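Local coordinates for uncharacterized protein (Deinococcus radiodurans, PDB 3GG7) that binds manganese and is of unestablished function, though it belongs to the TatD-type metal-dependent hydrolases and probably cleaves ester bonds, as its relatives do, at residues A[78-92]-A[116-128]. Residues are numbered along the deposited sequence; the frame is centred on the assembly and turned at random.
Sequences LPETRFVGEVGLDGS and HGGRILSIHSRRA. With MN (manganese (II) ion), chain B.
V84 and I120 pair through their backbones, V84 N giving to I120 O at 2.8 Å. Strands 83-88 and 119-124 run parallel here, with helix 99-115 linking them in a beta-alpha-beta unit of the TatD TIM-barrel fold. A beta bulge shifts the register by one residue at G85 and E86, where a cis peptide precedes E86. Beyond it, H124 N gives to V87 O at 2.7 Å.

Apolar pairs pack on both faces of the sheet. F83 CE1 meets I120 CD1 on one, and V84 CB meets L121 CD2 at 3.8 Å on the other, toward helix 99-115.

The R119 chain turns back about its CB-CG bond (chi2 -68°) and brings its guanidinium among backbone carbonyls of the 3-10 turn at L78 and of the H116-G118 loop. NH2 binds L78 O at 3.0 Å in the guanidinium plane, while NH1 gives to H116 O and G118 O; the NE bond to T81 O is weak. With an alanine here, the turn at L78 and the H116-G118 loop would probably lose their common tie. L78 CG also lies over one face of the H116 ring.

The H124 ring is held at two edge nitrogens. ND1 gives to E86 OE2 at 2.8 Å, and NE2 gives to D90 OD2 at 2.8 Å. D90 OD1 accepts from S92 N in an Asx turn and also from S92 OG.

E86 OE1 binds manganese at 2.1 Å, alongside H7, H9 and D196. Its other oxygen is shared between H124 and a metal-bound water. H124 is predicted to bind a second metal; here both ring nitrogens instead donate to carboxylates, so such a metal would have to displace at least one of these bonds.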
ATOM      1  N   LEU A  78      10.972  -6.813 -11.814  1.00 20.70           N
ATOM      2  CA  LEU A  78      11.149  -5.456 -11.319  1.00 21.78           C
ATOM      3  C   LEU A  78      11.279  -4.384 -12.406  1.00 20.77           C
ATOM      4  O   LEU A  78      10.738  -3.310 -12.250  1.00 21.81           O
ATOM      5  CB  LEU A  78      12.305  -5.413 -10.324  1.00 22.23           C
ATOM      6  CG  LEU A  78      12.455  -4.266  -9.330  1.00 25.64           C
ATOM      7  CD1 LEU A  78      11.131  -3.897  -8.644  1.00 24.39           C
ATOM      8  CD2 LEU A  78      13.540  -4.675  -8.350  1.00 25.27           C
ATOM      9  N   PRO A  79      11.937  -4.687 -13.544  1.00 21.31           N
ATOM     10  CA  PRO A  79      12.025  -3.660 -14.598  1.00 21.79           C
ATOM     11  C   PRO A  79      10.690  -3.250 -15.225  1.00 22.21           C
ATOM     12  O   PRO A  79      10.599  -2.199 -15.895  1.00 24.08           O
ATOM     13  CB  PRO A  79      12.912  -4.329 -15.648  1.00 21.36           C
ATOM     14  CG  PRO A  79      13.730  -5.277 -14.889  1.00 22.34           C
ATOM     15  CD  PRO A  79      12.780  -5.846 -13.854  1.00 21.30           C
ATOM     16  N   GLU A  80       9.648  -4.046 -15.015  1.00 21.11           N
ATOM     17  CA  GLU A  80       8.344  -3.788 -15.621  1.00 21.21           C
ATOM     18  C   GLU A  80       7.402  -2.864 -14.854  1.00 20.56           C
ATOM     19  O   GLU A  80       6.278  -2.612 -15.302  1.00 20.34           O
ATOM     20  CB  GLU A  80       7.633  -5.113 -15.872  1.00 20.90           C
ATOM     21  CG  GLU A  80       8.417  -5.996 -16.823  1.00 21.83           C
ATOM     22  CD  GLU A  80       7.750  -7.313 -17.096  1.00 23.87           C
ATOM     23  OE1 GLU A  80       6.489  -7.369 -17.115  1.00 23.30           O
ATOM     24  OE2 GLU A  80       8.489  -8.308 -17.278  1.00 24.71           O
ATOM     25  N   THR A  81       7.819  -2.368 -13.699  1.00 19.99           N
ATOM     26  CA  THR A  81       6.919  -1.542 -12.903  1.00 20.29           C
ATOM     27  C   THR A  81       7.659  -0.542 -12.054  1.00 20.89           C
ATOM     28  O   THR A  81       8.771  -0.815 -11.597  1.00 21.16           O
ATOM     29  CB  THR A  81       5.958  -2.400 -12.008  1.00 21.40           C
ATOM     30  OG1 THR A  81       5.053  -1.525 -11.321  1.00 20.16           O
ATOM     31  CG2 THR A  81       6.728  -3.245 -11.009  1.00 21.44           C
ATOM     32  N   ARG A  82       6.998   0.583 -11.802  1.00 20.54           N
ATOM     33  CA  ARG A  82       7.518   1.583 -10.870  1.00 20.79           C
ATOM     34  C   ARG A  82       7.005   1.365  -9.451  1.00 19.82           C
ATOM     35  O   ARG A  82       7.424   2.074  -8.529  1.00 19.46           O
ATOM     36  CB  ARG A  82       7.237   3.002 -11.377  1.00 22.19           C
ATOM     37  CG  ARG A  82       5.851   3.508 -11.314  1.00 22.56           C
ATOM     38  CD  ARG A  82       5.665   4.856 -12.116  1.00 25.43           C
ATOM     39  NE  ARG A  82       5.951   4.772 -13.560  1.00 27.90           N
ATOM     40  CZ  ARG A  82       6.791   5.563 -14.250  1.00 31.91           C
ATOM     41  NH1 ARG A  82       7.470   6.552 -13.665  1.00 32.23           N
ATOM     42  NH2 ARG A  82       6.978   5.368 -15.546  1.00 34.84           N
ATOM     43  N   PHE A  83       6.107   0.383  -9.250  1.00 19.24           N
ATOM     44  CA  PHE A  83       5.431   0.191  -7.974  1.00 18.39           C
ATOM     45  C   PHE A  83       5.726  -1.185  -7.415  1.00 18.08           C
ATOM     46  O   PHE A  83       5.607  -2.197  -8.130  1.00 17.56           O
ATOM     47  CB  PHE A  83       3.913   0.323  -8.101  1.00 18.85           C
ATOM     48  CG  PHE A  83       3.458   1.590  -8.796  1.00 18.47           C
ATOM     49  CD1 PHE A  83       3.437   2.810  -8.115  1.00 21.28           C
ATOM     50  CD2 PHE A  83       3.009   1.549 -10.104  1.00 20.58           C
ATOM     51  CE1 PHE A  83       2.999   3.954  -8.773  1.00 20.62           C
ATOM     52  CE2 PHE A  83       2.581   2.685 -10.753  1.00 20.79           C
ATOM     53  CZ  PHE A  83       2.562   3.895 -10.052  1.00 21.52           C
ATOM     54  N   VAL A  84       6.103  -1.215  -6.141  1.00 17.14           N
ATOM     55  CA  VAL A  84       6.398  -2.452  -5.400  1.00 17.45           C
ATOM     56  C   VAL A  84       5.425  -2.553  -4.234  1.00 18.22           C
ATOM     57  O   VAL A  84       5.298  -1.622  -3.444  1.00 19.85           O
ATOM     58  CB  VAL A  84       7.875  -2.490  -4.920  1.00 17.84           C
ATOM     59  CG1 VAL A  84       8.112  -3.563  -3.839  1.00 20.42           C
ATOM     60  CG2 VAL A  84       8.751  -2.732  -6.173  1.00 17.71           C
ATOM     61  N   GLY A  85       4.702  -3.665  -4.126  1.00 17.80           N
ATOM     62  CA  GLY A  85       3.793  -3.908  -3.009  1.00 17.79           C
ATOM     63  C   GLY A  85       2.865  -5.053  -3.371  1.00 17.20           C
ATOM     64  O   GLY A  85       2.656  -5.320  -4.557  1.00 16.87           O
ATOM     65  N   GLU A  86       2.301  -5.753  -2.375  1.00 17.31           N
ATOM     66  CA  GLU A  86       2.493  -5.470  -0.958  1.00 16.98           C
ATOM     67  C   GLU A  86       3.760  -6.160  -0.459  1.00 16.91           C
ATOM     68  O   GLU A  86       3.997  -7.341  -0.735  1.00 17.77           O
ATOM     69  CB  GLU A  86       1.278  -6.008  -0.197  1.00 17.58           C
ATOM     70  CG  GLU A  86       1.315  -5.733   1.296  1.00 17.69           C
ATOM     71  CD  GLU A  86      -0.037  -5.792   1.955  1.00 20.18           C
ATOM     72  OE1 GLU A  86      -1.043  -6.123   1.266  1.00 18.58           O
ATOM     73  OE2 GLU A  86      -0.092  -5.491   3.164  1.00 19.86           O
ATOM     74  N   VAL A  87       4.581  -5.408   0.295  1.00 17.32           N
ATOM     75  CA  VAL A  87       5.842  -5.918   0.860  1.00 17.84           C
ATOM     76  C   VAL A  87       5.920  -5.459   2.305  1.00 18.16           C
ATOM     77  O   VAL A  87       5.192  -4.539   2.682  1.00 19.66           O
ATOM     78  CB  VAL A  87       7.076  -5.445   0.101  1.00 17.54           C
ATOM     79  CG1 VAL A  87       7.091  -5.987  -1.349  1.00 18.84           C
ATOM     80  CG2 VAL A  87       7.166  -3.908   0.088  1.00 19.09           C
ATOM     81  N   GLY A  88       6.754  -6.092   3.125  1.00 18.78           N
ATOM     82  CA  GLY A  88       6.982  -5.560   4.484  1.00 18.17           C
ATOM     83  C   GLY A  88       7.164  -6.633   5.524  1.00 18.55           C
ATOM     84  O   GLY A  88       7.693  -7.699   5.226  1.00 20.05           O
ATOM     85  N   LEU A  89       6.748  -6.333   6.749  1.00 19.29           N
ATOM     86  CA  LEU A  89       6.994  -7.203   7.889  1.00 19.24           C
ATOM     87  C   LEU A  89       5.714  -7.238   8.708  1.00 19.47           C
ATOM     88  O   LEU A  89       4.966  -6.246   8.745  1.00 20.23           O
ATOM     89  CB  LEU A  89       8.141  -6.660   8.772  1.00 19.31           C
ATOM     90  CG  LEU A  89       9.518  -6.526   8.144  1.00 19.21           C
ATOM     91  CD1 LEU A  89      10.527  -5.802   9.081  1.00 21.90           C
ATOM     92  CD2 LEU A  89      10.064  -7.888   7.749  1.00 19.62           C
ATOM     93  N   ASP A  90       5.461  -8.361   9.382  1.00 19.89           N
ATOM     94  CA  ASP A  90       4.298  -8.503  10.246  1.00 20.85           C
ATOM     95  C   ASP A  90       4.751  -9.163  11.548  1.00 21.41           C
ATOM     96  O   ASP A  90       5.333 -10.249  11.533  1.00 21.95           O
ATOM     97  CB  ASP A  90       3.192  -9.321   9.559  1.00 21.12           C
ATOM     98  CG  ASP A  90       1.898  -9.325  10.357  1.00 23.12           C
ATOM     99  OD1 ASP A  90       1.913  -9.786  11.511  1.00 23.68           O
ATOM    100  OD2 ASP A  90       0.849  -8.858   9.852  1.00 25.29           O
ATOM    101  N   GLY A  91       4.513  -8.480  12.654  1.00 21.69           N
ATOM    102  CA  GLY A  91       4.926  -8.942  13.965  1.00 21.84           C
ATOM    103  C   GLY A  91       3.930  -9.785  14.734  1.00 21.96           C
ATOM    104  O   GLY A  91       4.072  -9.941  15.973  1.00 23.45           O
ATOM    105  N   SER A  92       2.926 -10.339  14.056  1.00 21.66           N
ATOM    106  CA  SER A  92       1.874 -11.112  14.726  1.00 22.83           C
ATOM    107  C   SER A  92       2.465 -12.398  15.266  1.00 22.96           C
ATOM    108  O   SER A  92       3.279 -13.036  14.607  1.00 22.34           O
ATOM    109  CB  SER A  92       0.744 -11.445  13.774  1.00 23.37           C
ATOM    110  OG  SER A  92       0.101 -10.276  13.305  1.00 25.40           O
ATOM    111  N   HIS A 116      17.732  -1.144  -8.919  1.00 28.39           N
ATOM    112  CA  HIS A 116      16.979  -0.785 -10.110  1.00 28.06           C
ATOM    113  C   HIS A 116      16.563   0.685 -10.111  1.00 27.98           C
ATOM    114  O   HIS A 116      15.713   1.096 -10.901  1.00 28.50           O
ATOM    115  CB  HIS A 116      15.749  -1.707 -10.261  1.00 27.15           C
ATOM    116  CG  HIS A 116      16.081  -3.101 -10.686  1.00 28.79           C
ATOM    117  ND1 HIS A 116      15.990  -3.514 -11.999  1.00 30.10           N
ATOM    118  CD2 HIS A 116      16.480  -4.183  -9.978  1.00 27.88           C
ATOM    119  CE1 HIS A 116      16.325  -4.788 -12.080  1.00 29.68           C
ATOM    120  NE2 HIS A 116      16.620  -5.220 -10.867  1.00 29.77           N
ATOM    121  N   GLY A 117      17.165   1.474  -9.222  1.00 28.01           N
ATOM    122  CA  GLY A 117      17.004   2.929  -9.222  1.00 27.57           C
ATOM    123  C   GLY A 117      15.879   3.475  -8.358  1.00 27.15           C
ATOM    124  O   GLY A 117      15.503   4.644  -8.464  1.00 28.42           O
ATOM    125  N   GLY A 118      15.353   2.632  -7.475  1.00 25.53           N
ATOM    126  CA  GLY A 118      14.324   3.055  -6.526  1.00 24.75           C
ATOM    127  C   GLY A 118      12.926   2.794  -7.059  1.00 23.49           C
ATOM    128  O   GLY A 118      12.689   2.828  -8.261  1.00 23.23           O
ATOM    129  N   ARG A 119      12.006   2.514  -6.143  1.00 22.71           N
ATOM    130  CA  ARG A 119      10.595   2.279  -6.484  1.00 21.50           C
ATOM    131  C   ARG A 119       9.681   2.947  -5.461  1.00 21.78           C
ATOM    132  O   ARG A 119      10.112   3.302  -4.347  1.00 22.47           O
ATOM    133  CB  ARG A 119      10.296   0.758  -6.501  1.00 21.39           C
ATOM    134  CG  ARG A 119      11.021  -0.036  -7.584  1.00 20.62           C
ATOM    135  CD  ARG A 119      10.499   0.349  -8.952  1.00 20.60           C
ATOM    136  NE  ARG A 119      11.025  -0.440 -10.053  1.00 21.48           N
ATOM    137  CZ  ARG A 119      12.159  -0.184 -10.701  1.00 22.73           C
ATOM    138  NH1 ARG A 119      12.980   0.784 -10.292  1.00 23.80           N
ATOM    139  NH2 ARG A 119      12.526  -0.944 -11.721  1.00 22.90           N
ATOM    140  N   ILE A 120       8.419   3.097  -5.832  1.00 19.91           N
ATOM    141  CA  ILE A 120       7.361   3.524  -4.933  1.00 20.02           C
ATOM    142  C   ILE A 120       6.874   2.246  -4.244  1.00 19.97           C
ATOM    143  O   ILE A 120       6.472   1.294  -4.917  1.00 19.91           O
ATOM    144  CB  ILE A 120       6.230   4.211  -5.701  1.00 20.30           C
ATOM    145  CG1 ILE A 120       6.714   5.547  -6.289  1.00 22.28           C
ATOM    146  CG2 ILE A 120       5.012   4.394  -4.805  1.00 20.86           C
ATOM    147  CD1 ILE A 120       5.778   6.095  -7.377  1.00 24.14           C
ATOM    148  N   LEU A 121       6.945   2.208  -2.916  1.00 20.08           N
ATOM    149  CA  LEU A 121       6.710   0.987  -2.135  1.00 20.77           C
ATOM    150  C   LEU A 121       5.416   1.141  -1.341  1.00 19.49           C
ATOM    151  O   LEU A 121       5.219   2.159  -0.654  1.00 20.62           O
ATOM    152  CB  LEU A 121       7.852   0.769  -1.142  1.00 21.61           C
ATOM    153  CG  LEU A 121       9.253   1.086  -1.655  1.00 25.88           C
ATOM    154  CD1 LEU A 121      10.215   1.055  -0.488  1.00 27.43           C
ATOM    155  CD2 LEU A 121       9.655   0.126  -2.727  1.00 27.46           C
ATOM    156  N   SER A 122       4.548   0.129  -1.389  1.00 19.04           N
ATOM    157  CA  SER A 122       3.357   0.068  -0.536  1.00 18.58           C
ATOM    158  C   SER A 122       3.602  -1.025   0.497  1.00 18.88           C
ATOM    159  O   SER A 122       3.649  -2.234   0.177  1.00 19.11           O
ATOM    160  CB  SER A 122       2.100  -0.188  -1.356  1.00 18.52           C
ATOM    161  OG  SER A 122       0.973  -0.134  -0.529  1.00 17.95           O
ATOM    162  N   ILE A 123       3.793  -0.607   1.746  1.00 18.89           N
ATOM    163  CA  ILE A 123       4.425  -1.424   2.766  1.00 18.53           C
ATOM    164  C   ILE A 123       3.478  -1.787   3.925  1.00 19.04           C
ATOM    165  O   ILE A 123       2.797  -0.923   4.475  1.00 20.20           O
ATOM    166  CB  ILE A 123       5.672  -0.680   3.320  1.00 19.29           C
ATOM    167  CG1 ILE A 123       6.686  -0.466   2.215  1.00 19.52           C
ATOM    168  CG2 ILE A 123       6.316  -1.448   4.506  1.00 19.32           C
ATOM    169  CD1 ILE A 123       7.790   0.539   2.610  1.00 24.30           C
ATOM    170  N   HIS A 124       3.486  -3.081   4.258  1.00 18.91           N
ATOM    171  CA  HIS A 124       2.838  -3.688   5.427  1.00 18.42           C
ATOM    172  C   HIS A 124       3.752  -3.548   6.630  1.00 18.52           C
ATOM    173  O   HIS A 124       4.946  -3.849   6.531  1.00 18.90           O
ATOM    174  CB  HIS A 124       2.639  -5.180   5.108  1.00 18.32           C
ATOM    175  CG  HIS A 124       1.788  -5.932   6.074  1.00 21.25           C
ATOM    176  ND1 HIS A 124       0.486  -6.290   5.797  1.00 24.27           N
ATOM    177  CD2 HIS A 124       2.077  -6.478   7.277  1.00 21.73           C
ATOM    178  CE1 HIS A 124      -0.019  -6.967   6.815  1.00 25.17           C
ATOM    179  NE2 HIS A 124       0.936  -7.119   7.718  1.00 23.83           N
ATOM    180  N   SER A 125       3.210  -3.100   7.764  1.00 20.01           N
ATOM    181  CA  SER A 125       4.020  -2.942   8.965  1.00 20.27           C
ATOM    182  C   SER A 125       3.339  -3.391  10.238  1.00 20.51           C
ATOM    183  O   SER A 125       3.839  -3.084  11.317  1.00 21.29           O
ATOM    184  CB  SER A 125       4.460  -1.472   9.146  1.00 20.38           C
ATOM    185  OG  SER A 125       3.371  -0.595   9.370  1.00 21.37           O
ATOM    186  N   ARG A 126       2.201  -4.074  10.136  1.00 20.39           N
ATOM    187  CA  ARG A 126       1.424  -4.444  11.319  1.00 20.70           C
ATOM    188  C   ARG A 126       2.268  -5.135  12.392  1.00 20.39           C
ATOM    189  O   ARG A 126       2.900  -6.177  12.161  1.00 21.23           O
ATOM    190  CB  ARG A 126       0.277  -5.358  10.946  1.00 21.53           C
ATOM    191  CG  ARG A 126      -0.619  -5.656  12.118  1.00 25.23           C
ATOM    192  CD  ARG A 126      -1.533  -6.820  11.816  1.00 31.48           C
ATOM    193  NE  ARG A 126      -2.601  -6.911  12.801  1.00 37.44           N
ATOM    194  CZ  ARG A 126      -3.432  -7.942  12.918  1.00 40.50           C
ATOM    195  NH1 ARG A 126      -3.332  -8.994  12.110  1.00 41.90           N
ATOM    196  NH2 ARG A 126      -4.374  -7.917  13.855  1.00 43.28           N
ATOM    197  N   ARG A 127       2.270  -4.522  13.579  1.00 20.98           N
ATOM    198  CA  ARG A 127       3.003  -5.055  14.734  1.00 20.77           C
ATOM    199  C   ARG A 127       4.522  -5.161  14.552  1.00 21.43           C
ATOM    200  O   ARG A 127       5.192  -5.870  15.295  1.00 21.02           O
ATOM    201  CB  ARG A 127       2.370  -6.383  15.203  1.00 21.42           C
ATOM    202  CG  ARG A 127       0.923  -6.249  15.615  1.00 22.68           C
ATOM    203  CD  ARG A 127       0.271  -7.595  15.676  1.00 26.02           C
ATOM    204  NE  ARG A 127      -1.030  -7.570  16.335  1.00 30.40           N
ATOM    205  CZ  ARG A 127      -1.880  -8.587  16.345  1.00 34.48           C
ATOM    206  NH1 ARG A 127      -1.580  -9.714  15.716  1.00 34.12           N
ATOM    207  NH2 ARG A 127      -3.049  -8.473  16.983  1.00 35.91           N
ATOM    208  N   ALA A 128       5.059  -4.430  13.581  1.00 20.44           N
ATOM    209  CA  ALA A 128       6.461  -4.458  13.220  1.00 20.60           C
ATOM    210  C   ALA A 128       6.926  -3.098  12.711  1.00 20.90           C
ATOM    211  O   ALA A 128       7.843  -2.998  11.923  1.00 20.68           O
ATOM    212  CB  ALA A 128       6.698  -5.540  12.169  1.00 21.06           C
TER
HETATM  213 MN    MN B 253      -3.002  -5.345   1.443  1.00 16.50          MN
HETATM  214  O   HOH W   1      -3.118  -5.688   3.447  1.00 22.24           O